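PDB 3KE2: helix-turn-helix domain-containing protein from Shewanella amazonensis SB2B, which is of unknown function but probably binds DNA through a winged helix-turn-helix domain. Local coordinates for residues Phe19-Tyr24 with Thr43-Arg48; Leu23-Leu28 with Ala55-Ile60. All coordinates share one frame; numbering follows the deposited sequence.

How the interactions relate
Helix 14-31, near the N terminus, supplies the first side of both contacts. The chain then runs through helix 36-43 into the segment Thr43-Arg48, whose turn lies at Gly44-Pro46, and interaction 1 closes a loop of 18 residues by bringing this segment back to Phe19-Tyr24. Helix 47-55 follows, and Ala55-Ile60 returns to Leu23-Leu28 in interaction 2, closing a loop of 26 residues. The two spans interlock, sharing Leu23 and Tyr24; their centres lie about 9 Å apart. Lys22 NZ to Ser56 OG, 2.8 Å and probably a hydrogen bond, joins them directly. Together they tie the connections on either side of helix 47-55, the turn before it and the loop after it, to helix 14-31.

Interaction 1: Phe19-Tyr24 with Thr43-Arg48; sequences FLRKLY and TGMPRR
A chi1 of -180° swings CG of Arg21 away from its own backbone N and sends the aliphatic stem toward Met45, a selenomethionine whose CG lies anti to the carbonyl carbon and whose chain runs extended from there. Met45 lies in the short link between helices 36-43 and 47-55, consistent with the turn of the helix-turn-helix. The backbone marks the change of helix: Gly44 leaves the first with positive phi (86°), where a CB would press on the carbonyl O of Thr43, and Pro46 takes the N-cap position of the next.

The contact is apolar and modest, 145 Å² in all. SE lies 4.0 Å from Arg21 CG and 4.1 Å from its CD, so the methylene stem of the arginine makes the contact. Beyond SE, the methyl CE comes obliquely to the ring of Tyr24, 4.3 Å from CD2. Arg21 and Met45 each have two deposited conformers, so these SE and CE contacts, which belong to one of them, are tentative. Leu102 of helix 88-102 touches both Arg21 and Tyr24, while Leu50 and Val104 also pack on Met45. The base of the selenomethionine is held by an ST turn: Met45 N donates to Thr43 OG1 at 3.2 Å, with an N-H...O angle of 154°.

Interaction 2: Leu23-Leu28 with Ala55-Ile60; sequences LYLAHL and ASFADI
Phe57 drives the far end of its ring into helix 14-31 at Leu25 and Ala26. Its CZ is 3.8 Å from Leu25 CB, which sits at the ring edge in the ring plane, while Ala26 N approaches CZ obliquely. Beside it, CE2 reaches to 4.0 Å from Ala26 CB. The small side chain at Ala26 goes with this close approach: the CA atoms of Ala26 and Phe57 are the nearest pair across the segments, at 8.5 Å.

One 3-10 turn later, Ile60 makes the second touch. Ile60 N bonds to Phe57 O (2.9 Å) and Asp59 N to Ser56 O, a tight winding that sets Phe57 and Ile60 three residues apart and facing the same helix. The chi1 of 65° in Ile60 places CG1 between the backbone N and the carbonyl carbon; with chi2 at 166° the chain then extends until CD1 stands 3.6 Å from Leu23 CD1, the two side chains crossing at a slant. The CB of Leu23 points away, and its branch comes back to make this contact. An alanine in place of Phe57 would probably open a gap against Leu25 CB and Ala26 CB, leaving Ile60 CD1 to hold this segment to Leu23-Leu28 alone.

The second subunit adds to the packing: its Pro85 lies on Leu23 and its Phe19 on Ile60. With all five touching residues buried and the chain going on to strands 63-67 and 77-82, the arrangement forms part of the hydrophobic core, as in winged helix-turn-helix domains, where the link to what is probably the wing hairpin rests on the first helix.

Interaction 1: Phe19-Tyr24 with Thr43-Arg48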
ATOM      1  N   PHE A  19      -4.313  -3.503  -4.799  1.00 18.69           N
ATOM      2  CA  PHE A  19      -3.682  -3.154  -3.526  1.00 17.54           C
ATOM      3  C   PHE A  19      -4.498  -3.712  -2.365  1.00 16.96           C
ATOM      4  O   PHE A  19      -3.962  -4.341  -1.471  1.00 16.54           O
ATOM      5  CB  PHE A  19      -3.522  -1.618  -3.435  1.00 17.52           C
ATOM      6  CG  PHE A  19      -2.992  -1.113  -2.107  1.00 17.36           C
ATOM      7  CD1 PHE A  19      -1.637  -1.143  -1.826  1.00 16.36           C
ATOM      8  CD2 PHE A  19      -3.863  -0.560  -1.157  1.00 16.98           C
ATOM      9  CE1 PHE A  19      -1.165  -0.685  -0.612  1.00 16.61           C
ATOM     10  CE2 PHE A  19      -3.390  -0.095   0.045  1.00 17.27           C
ATOM     11  CZ  PHE A  19      -2.043  -0.162   0.322  1.00 17.16           C
ATOM     12  N   LEU A  20      -5.799  -3.485  -2.384  1.00 16.71           N
ATOM     13  CA  LEU A  20      -6.645  -3.983  -1.322  1.00 17.22           C
ATOM     14  C   LEU A  20      -6.617  -5.527  -1.269  1.00 18.20           C
ATOM     15  O   LEU A  20      -6.819  -6.122  -0.201  1.00 18.16           O
ATOM     16  CB  LEU A  20      -8.076  -3.464  -1.490  1.00 17.07           C
ATOM     17  CG  LEU A  20      -8.301  -1.949  -1.338  1.00 16.58           C
ATOM     18  CD1 LEU A  20      -9.703  -1.615  -1.768  1.00 16.12           C
ATOM     19  CD2 LEU A  20      -8.039  -1.445   0.085  1.00 14.61           C
ATOM     20  N   ARG A  21      -6.372  -6.170  -2.415  1.00 18.87           N
ATOM     21  CA  ARG A  21      -6.278  -7.619  -2.492  0.50 18.97           C
ATOM     22  C   ARG A  21      -5.111  -8.066  -1.648  1.00 19.10           C
ATOM     23  O   ARG A  21      -5.194  -9.029  -0.888  1.00 19.06           O
ATOM     24  CB  ARG A  21      -6.079  -8.079  -3.951  0.50 19.34           C
ATOM     25  CG  ARG A  21      -5.968  -9.623  -4.160  0.50 18.92           C
ATOM     26  CD  ARG A  21      -5.796 -10.041  -5.655  0.50 18.48           C
ATOM     27  NE  ARG A  21      -6.825  -9.476  -6.538  0.50 18.15           N
ATOM     28  CZ  ARG A  21      -6.598  -8.525  -7.439  0.50 16.60           C
ATOM     29  NH1 ARG A  21      -5.366  -8.093  -7.626  0.50 16.83           N
ATOM     30  NH2 ARG A  21      -7.582  -8.055  -8.192  0.50 15.23           N
ATOM     31  N   LYS A  22      -3.996  -7.347  -1.779  1.00 18.83           N
ATOM     32  CA  LYS A  22      -2.806  -7.721  -1.025  1.00 18.85           C
ATOM     33  C   LYS A  22      -3.076  -7.505   0.447  1.00 18.20           C
ATOM     34  O   LYS A  22      -2.709  -8.346   1.254  1.00 18.73           O
ATOM     35  CB  LYS A  22      -1.544  -6.957  -1.477  1.00 18.99           C
ATOM     36  CG  LYS A  22      -1.279  -6.978  -3.011  1.00 21.30           C
ATOM     37  CD  LYS A  22       0.017  -6.215  -3.406  1.00 23.33           C
ATOM     38  CE  LYS A  22      -0.044  -5.580  -4.842  1.00 24.41           C
ATOM     39  NZ  LYS A  22      -0.352  -6.514  -5.950  1.00 26.82           N
ATOM     40  N   LEU A  23      -3.736  -6.409   0.816  1.00 17.35           N
ATOM     41  CA  LEU A  23      -4.006  -6.169   2.249  1.00 17.23           C
ATOM     42  C   LEU A  23      -4.964  -7.170   2.844  1.00 17.59           C
ATOM     43  O   LEU A  23      -4.848  -7.531   4.026  1.00 17.36           O
ATOM     44  CB  LEU A  23      -4.537  -4.758   2.510  1.00 17.09           C
ATOM     45  CG  LEU A  23      -3.548  -3.636   2.801  1.00 15.59           C
ATOM     46  CD1 LEU A  23      -2.330  -3.700   1.961  1.00 15.35           C
ATOM     47  CD2 LEU A  23      -4.295  -2.311   2.606  1.00 16.68           C
ATOM     48  N   TYR A  24      -5.916  -7.609   2.023  1.00 18.03           N
ATOM     49  CA  TYR A  24      -6.932  -8.565   2.460  1.00 18.12           C
ATOM     50  C   TYR A  24      -6.291  -9.920   2.698  1.00 18.00           C
ATOM     51  O   TYR A  24      -6.562 -10.583   3.727  1.00 17.56           O
ATOM     52  CB  TYR A  24      -8.071  -8.677   1.445  1.00 18.17           C
ATOM     53  CG  TYR A  24      -9.194  -9.552   1.930  1.00 19.46           C
ATOM     54  CD1 TYR A  24     -10.050  -9.124   2.935  1.00 21.45           C
ATOM     55  CD2 TYR A  24      -9.414 -10.792   1.385  1.00 21.16           C
ATOM     56  CE1 TYR A  24     -11.098  -9.939   3.399  1.00 22.23           C
ATOM     57  CE2 TYR A  24     -10.446 -11.605   1.837  1.00 22.68           C
ATOM     58  CZ  TYR A  24     -11.284 -11.175   2.845  1.00 22.75           C
ATOM     59  OH  TYR A  24     -12.315 -12.000   3.272  1.00 25.60           O
ATOM     60  N   THR A  43     -11.494 -18.045  -0.410  1.00 20.12           N
ATOM     61  CA  THR A  43     -11.747 -16.803  -1.138  1.00 20.44           C
ATOM     62  C   THR A  43     -12.252 -16.987  -2.536  1.00 21.05           C
ATOM     63  O   THR A  43     -12.812 -16.055  -3.094  1.00 21.50           O
ATOM     64  CB  THR A  43     -10.457 -15.958  -1.271  1.00 20.55           C
ATOM     65  OG1 THR A  43      -9.553 -16.604  -2.175  1.00 20.11           O
ATOM     66  CG2 THR A  43      -9.791 -15.759   0.088  1.00 19.21           C
ATOM     67  N   GLY A  44     -12.035 -18.158  -3.128  1.00 21.33           N
ATOM     68  CA  GLY A  44     -12.469 -18.378  -4.492  1.00 21.50           C
ATOM     69  C   GLY A  44     -11.449 -17.915  -5.535  1.00 21.81           C
ATOM     70  O   GLY A  44     -11.554 -18.314  -6.693  1.00 22.81           O
HETATM   71  N   MSE A  45     -10.466 -17.079  -5.171  1.00 21.60           N
HETATM   72  CA  MSE A  45      -9.432 -16.625  -6.110  0.75 21.22           C
HETATM   73  C   MSE A  45      -8.652 -17.865  -6.602  1.00 21.67           C
HETATM   74  O   MSE A  45      -8.328 -18.736  -5.798  1.00 22.03           O
HETATM   75  CB  MSE A  45      -8.457 -15.615  -5.451  0.75 20.50           C
HETATM   76  CG  MSE A  45      -9.083 -14.403  -4.709  0.75 18.55           C
HETATM   77 SE   MSE A  45      -7.796 -13.131  -3.841  0.56 12.36          SE
HETATM   78  CE  MSE A  45      -9.039 -12.151  -2.665  0.75 11.43           C
ATOM     79  N   PRO A  46      -8.340 -17.952  -7.912  1.00 22.32           N
ATOM     80  CA  PRO A  46      -7.578 -19.134  -8.338  1.00 22.74           C
ATOM     81  C   PRO A  46      -6.140 -19.050  -7.865  1.00 23.11           C
ATOM     82  O   PRO A  46      -5.658 -17.954  -7.513  1.00 23.16           O
ATOM     83  CB  PRO A  46      -7.649 -19.069  -9.865  1.00 22.49           C
ATOM     84  CG  PRO A  46      -7.700 -17.614 -10.162  1.00 22.62           C
ATOM     85  CD  PRO A  46      -8.477 -16.973  -9.010  1.00 22.53           C
ATOM     86  N   ARG A  47      -5.460 -20.192  -7.908  1.00 23.35           N
ATOM     87  CA  ARG A  47      -4.074 -20.316  -7.442  1.00 23.76           C
ATOM     88  C   ARG A  47      -3.050 -19.319  -7.993  1.00 23.70           C
ATOM     89  O   ARG A  47      -2.177 -18.881  -7.241  1.00 23.84           O
ATOM     90  CB  ARG A  47      -3.600 -21.741  -7.679  1.00 23.89           C
ATOM     91  CG  ARG A  47      -2.190 -21.991  -7.235  1.00 26.18           C
ATOM     92  CD  ARG A  47      -1.981 -23.464  -6.952  1.00 29.33           C
ATOM     93  NE  ARG A  47      -0.597 -23.750  -6.559  1.00 32.59           N
ATOM     94  CZ  ARG A  47      -0.200 -24.847  -5.896  1.00 34.36           C
ATOM     95  NH1 ARG A  47      -1.093 -25.763  -5.494  1.00 33.95           N
ATOM     96  NH2 ARG A  47       1.103 -25.003  -5.593  1.00 34.40           N
ATOM     97  N   ARG A  48      -3.151 -18.950  -9.274  1.00 23.60           N
ATOM     98  CA  ARG A  48      -2.223 -17.977  -9.864  1.00 23.49           C
ATOM     99  C   ARG A  48      -2.487 -16.581  -9.294  1.00 23.19           C
ATOM    100  O   ARG A  48      -1.545 -15.870  -8.973  1.00 23.21           O
ATOM    101  CB  ARG A  48      -2.294 -17.942 -11.407  1.00 23.80           C
ATOM    102  CG  ARG A  48      -1.304 -16.938 -12.076  1.00 23.84           C
TER

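Interaction 2: Leu23-Leu28 with Ala55-Ile60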
ATOM      1  N   LEU A  23      -3.736  -6.409   0.816  1.00 17.35           N
ATOM      2  CA  LEU A  23      -4.006  -6.169   2.249  1.00 17.23           C
ATOM      3  C   LEU A  23      -4.964  -7.170   2.844  1.00 17.59           C
ATOM      4  O   LEU A  23      -4.848  -7.531   4.026  1.00 17.36           O
ATOM      5  CB  LEU A  23      -4.537  -4.758   2.510  1.00 17.09           C
ATOM      6  CG  LEU A  23      -3.548  -3.636   2.801  1.00 15.59           C
ATOM      7  CD1 LEU A  23      -2.330  -3.700   1.961  1.00 15.35           C
ATOM      8  CD2 LEU A  23      -4.295  -2.311   2.606  1.00 16.68           C
ATOM      9  N   TYR A  24      -5.916  -7.609   2.023  1.00 18.03           N
ATOM     10  CA  TYR A  24      -6.932  -8.565   2.460  1.00 18.12           C
ATOM     11  C   TYR A  24      -6.291  -9.920   2.698  1.00 18.00           C
ATOM     12  O   TYR A  24      -6.562 -10.583   3.727  1.00 17.56           O
ATOM     13  CB  TYR A  24      -8.071  -8.677   1.445  1.00 18.17           C
ATOM     14  CG  TYR A  24      -9.194  -9.552   1.930  1.00 19.46           C
ATOM     15  CD1 TYR A  24     -10.050  -9.124   2.935  1.00 21.45           C
ATOM     16  CD2 TYR A  24      -9.414 -10.792   1.385  1.00 21.16           C
ATOM     17  CE1 TYR A  24     -11.098  -9.939   3.399  1.00 22.23           C
ATOM     18  CE2 TYR A  24     -10.446 -11.605   1.837  1.00 22.68           C
ATOM     19  CZ  TYR A  24     -11.284 -11.175   2.845  1.00 22.75           C
ATOM     20  OH  TYR A  24     -12.315 -12.000   3.272  1.00 25.60           O
ATOM     21  N   LEU A  25      -5.454 -10.349   1.756  1.00 17.78           N
ATOM     22  CA  LEU A  25      -4.770 -11.631   1.925  1.00 17.74           C
ATOM     23  C   LEU A  25      -3.913 -11.583   3.195  1.00 17.85           C
ATOM     24  O   LEU A  25      -3.978 -12.471   4.053  1.00 17.48           O
ATOM     25  CB  LEU A  25      -3.920 -11.969   0.719  1.00 17.36           C
ATOM     26  CG  LEU A  25      -4.674 -12.396  -0.503  1.00 16.94           C
ATOM     27  CD1 LEU A  25      -3.687 -12.758  -1.588  1.00 15.94           C
ATOM     28  CD2 LEU A  25      -5.513 -13.574  -0.121  1.00 17.78           C
ATOM     29  N   ALA A  26      -3.158 -10.504   3.328  1.00 17.84           N
ATOM     30  CA  ALA A  26      -2.296 -10.346   4.465  1.00 17.97           C
ATOM     31  C   ALA A  26      -3.105 -10.429   5.750  1.00 17.82           C
ATOM     32  O   ALA A  26      -2.641 -10.990   6.731  1.00 18.47           O
ATOM     33  CB  ALA A  26      -1.555  -9.018   4.376  1.00 18.23           C
ATOM     34  N   HIS A  27      -4.301  -9.856   5.757  1.00 17.61           N
ATOM     35  CA  HIS A  27      -5.167  -9.908   6.951  1.00 17.76           C
ATOM     36  C   HIS A  27      -5.577 -11.357   7.220  1.00 17.45           C
ATOM     37  O   HIS A  27      -5.474 -11.823   8.337  1.00 17.56           O
ATOM     38  CB  HIS A  27      -6.374  -8.968   6.766  1.00 17.79           C
ATOM     39  CG  HIS A  27      -7.428  -9.063   7.827  1.00 18.48           C
ATOM     40  ND1 HIS A  27      -7.409  -8.291   8.973  1.00 20.51           N
ATOM     41  CD2 HIS A  27      -8.577  -9.784   7.877  1.00 19.24           C
ATOM     42  CE1 HIS A  27      -8.484  -8.557   9.699  1.00 20.64           C
ATOM     43  NE2 HIS A  27      -9.212  -9.457   9.054  1.00 21.03           N
ATOM     44  N   LEU A  28      -6.011 -12.071   6.183  1.00 17.72           N
ATOM     45  CA  LEU A  28      -6.405 -13.460   6.336  1.00 17.95           C
ATOM     46  C   LEU A  28      -5.260 -14.309   6.906  1.00 18.86           C
ATOM     47  O   LEU A  28      -5.443 -15.036   7.878  1.00 18.72           O
ATOM     48  CB  LEU A  28      -6.844 -14.025   5.003  1.00 17.69           C
ATOM     49  CG  LEU A  28      -8.172 -13.529   4.443  1.00 16.03           C
ATOM     50  CD1 LEU A  28      -8.375 -14.197   3.101  1.00 13.10           C
ATOM     51  CD2 LEU A  28      -9.355 -13.800   5.388  1.00 10.98           C
ATOM     52  N   ALA A  55       3.329 -12.853  -4.384  1.00 18.00           N
ATOM     53  CA  ALA A  55       4.620 -12.521  -4.962  1.00 18.50           C
ATOM     54  C   ALA A  55       4.890 -11.037  -4.880  1.00 18.66           C
ATOM     55  O   ALA A  55       6.030 -10.647  -4.731  1.00 19.50           O
ATOM     56  CB  ALA A  55       4.711 -12.990  -6.426  1.00 18.17           C
ATOM     57  N   SER A  56       3.854 -10.209  -4.958  1.00 18.90           N
ATOM     58  CA  SER A  56       4.056  -8.761  -4.942  1.00 19.39           C
ATOM     59  C   SER A  56       3.911  -8.071  -3.553  1.00 19.04           C
ATOM     60  O   SER A  56       3.903  -6.854  -3.475  1.00 19.30           O
ATOM     61  CB  SER A  56       3.125  -8.096  -5.988  1.00 19.50           C
ATOM     62  OG  SER A  56       1.757  -8.316  -5.661  1.00 22.28           O
ATOM     63  N   PHE A  57       3.808  -8.819  -2.466  1.00 18.94           N
ATOM     64  CA  PHE A  57       3.737  -8.175  -1.143  1.00 18.78           C
ATOM     65  C   PHE A  57       4.984  -7.327  -0.915  1.00 18.57           C
ATOM     66  O   PHE A  57       4.916  -6.246  -0.332  1.00 18.49           O
ATOM     67  CB  PHE A  57       3.608  -9.206  -0.014  1.00 18.80           C
ATOM     68  CG  PHE A  57       2.209  -9.729   0.221  1.00 18.97           C
ATOM     69  CD1 PHE A  57       1.259  -9.751  -0.773  1.00 19.98           C
ATOM     70  CD2 PHE A  57       1.911 -10.366   1.426  1.00 21.71           C
ATOM     71  CE1 PHE A  57      -0.002 -10.276  -0.535  1.00 20.73           C
ATOM     72  CE2 PHE A  57       0.647 -10.933   1.658  1.00 21.42           C
ATOM     73  CZ  PHE A  57      -0.296 -10.883   0.684  1.00 21.19           C
ATOM     74  N   ALA A  58       6.126  -7.832  -1.365  1.00 18.58           N
ATOM     75  CA  ALA A  58       7.387  -7.117  -1.210  1.00 18.32           C
ATOM     76  C   ALA A  58       7.280  -5.715  -1.828  1.00 18.50           C
ATOM     77  O   ALA A  58       7.899  -4.774  -1.326  1.00 18.88           O
ATOM     78  CB  ALA A  58       8.519  -7.907  -1.828  1.00 17.93           C
ATOM     79  N   ASP A  59       6.483  -5.574  -2.901  1.00 18.35           N
ATOM     80  CA  ASP A  59       6.281  -4.276  -3.569  1.00 18.07           C
ATOM     81  C   ASP A  59       5.732  -3.208  -2.626  1.00 17.58           C
ATOM     82  O   ASP A  59       5.986  -2.018  -2.825  1.00 17.86           O
ATOM     83  CB  ASP A  59       5.310  -4.378  -4.775  1.00 18.56           C
ATOM     84  CG  ASP A  59       5.897  -5.145  -5.991  1.00 20.02           C
ATOM     85  OD1 ASP A  59       7.105  -5.501  -5.975  1.00 21.76           O
ATOM     86  OD2 ASP A  59       5.137  -5.356  -6.980  1.00 21.58           O
ATOM     87  N   ILE A  60       4.969  -3.616  -1.617  1.00 16.53           N
ATOM     88  CA  ILE A  60       4.388  -2.655  -0.684  1.00 15.79           C
ATOM     89  C   ILE A  60       4.968  -2.798   0.722  1.00 15.69           C
ATOM     90  O   ILE A  60       4.403  -2.296   1.677  1.00 15.39           O
ATOM     91  CB  ILE A  60       2.826  -2.739  -0.686  1.00 15.74           C
ATOM     92  CG1 ILE A  60       2.294  -4.083  -0.169  1.00 15.27           C
ATOM     93  CG2 ILE A  60       2.308  -2.445  -2.126  1.00 15.40           C
ATOM     94  CD1 ILE A  60       0.763  -4.078   0.179  1.00 13.42           C
TER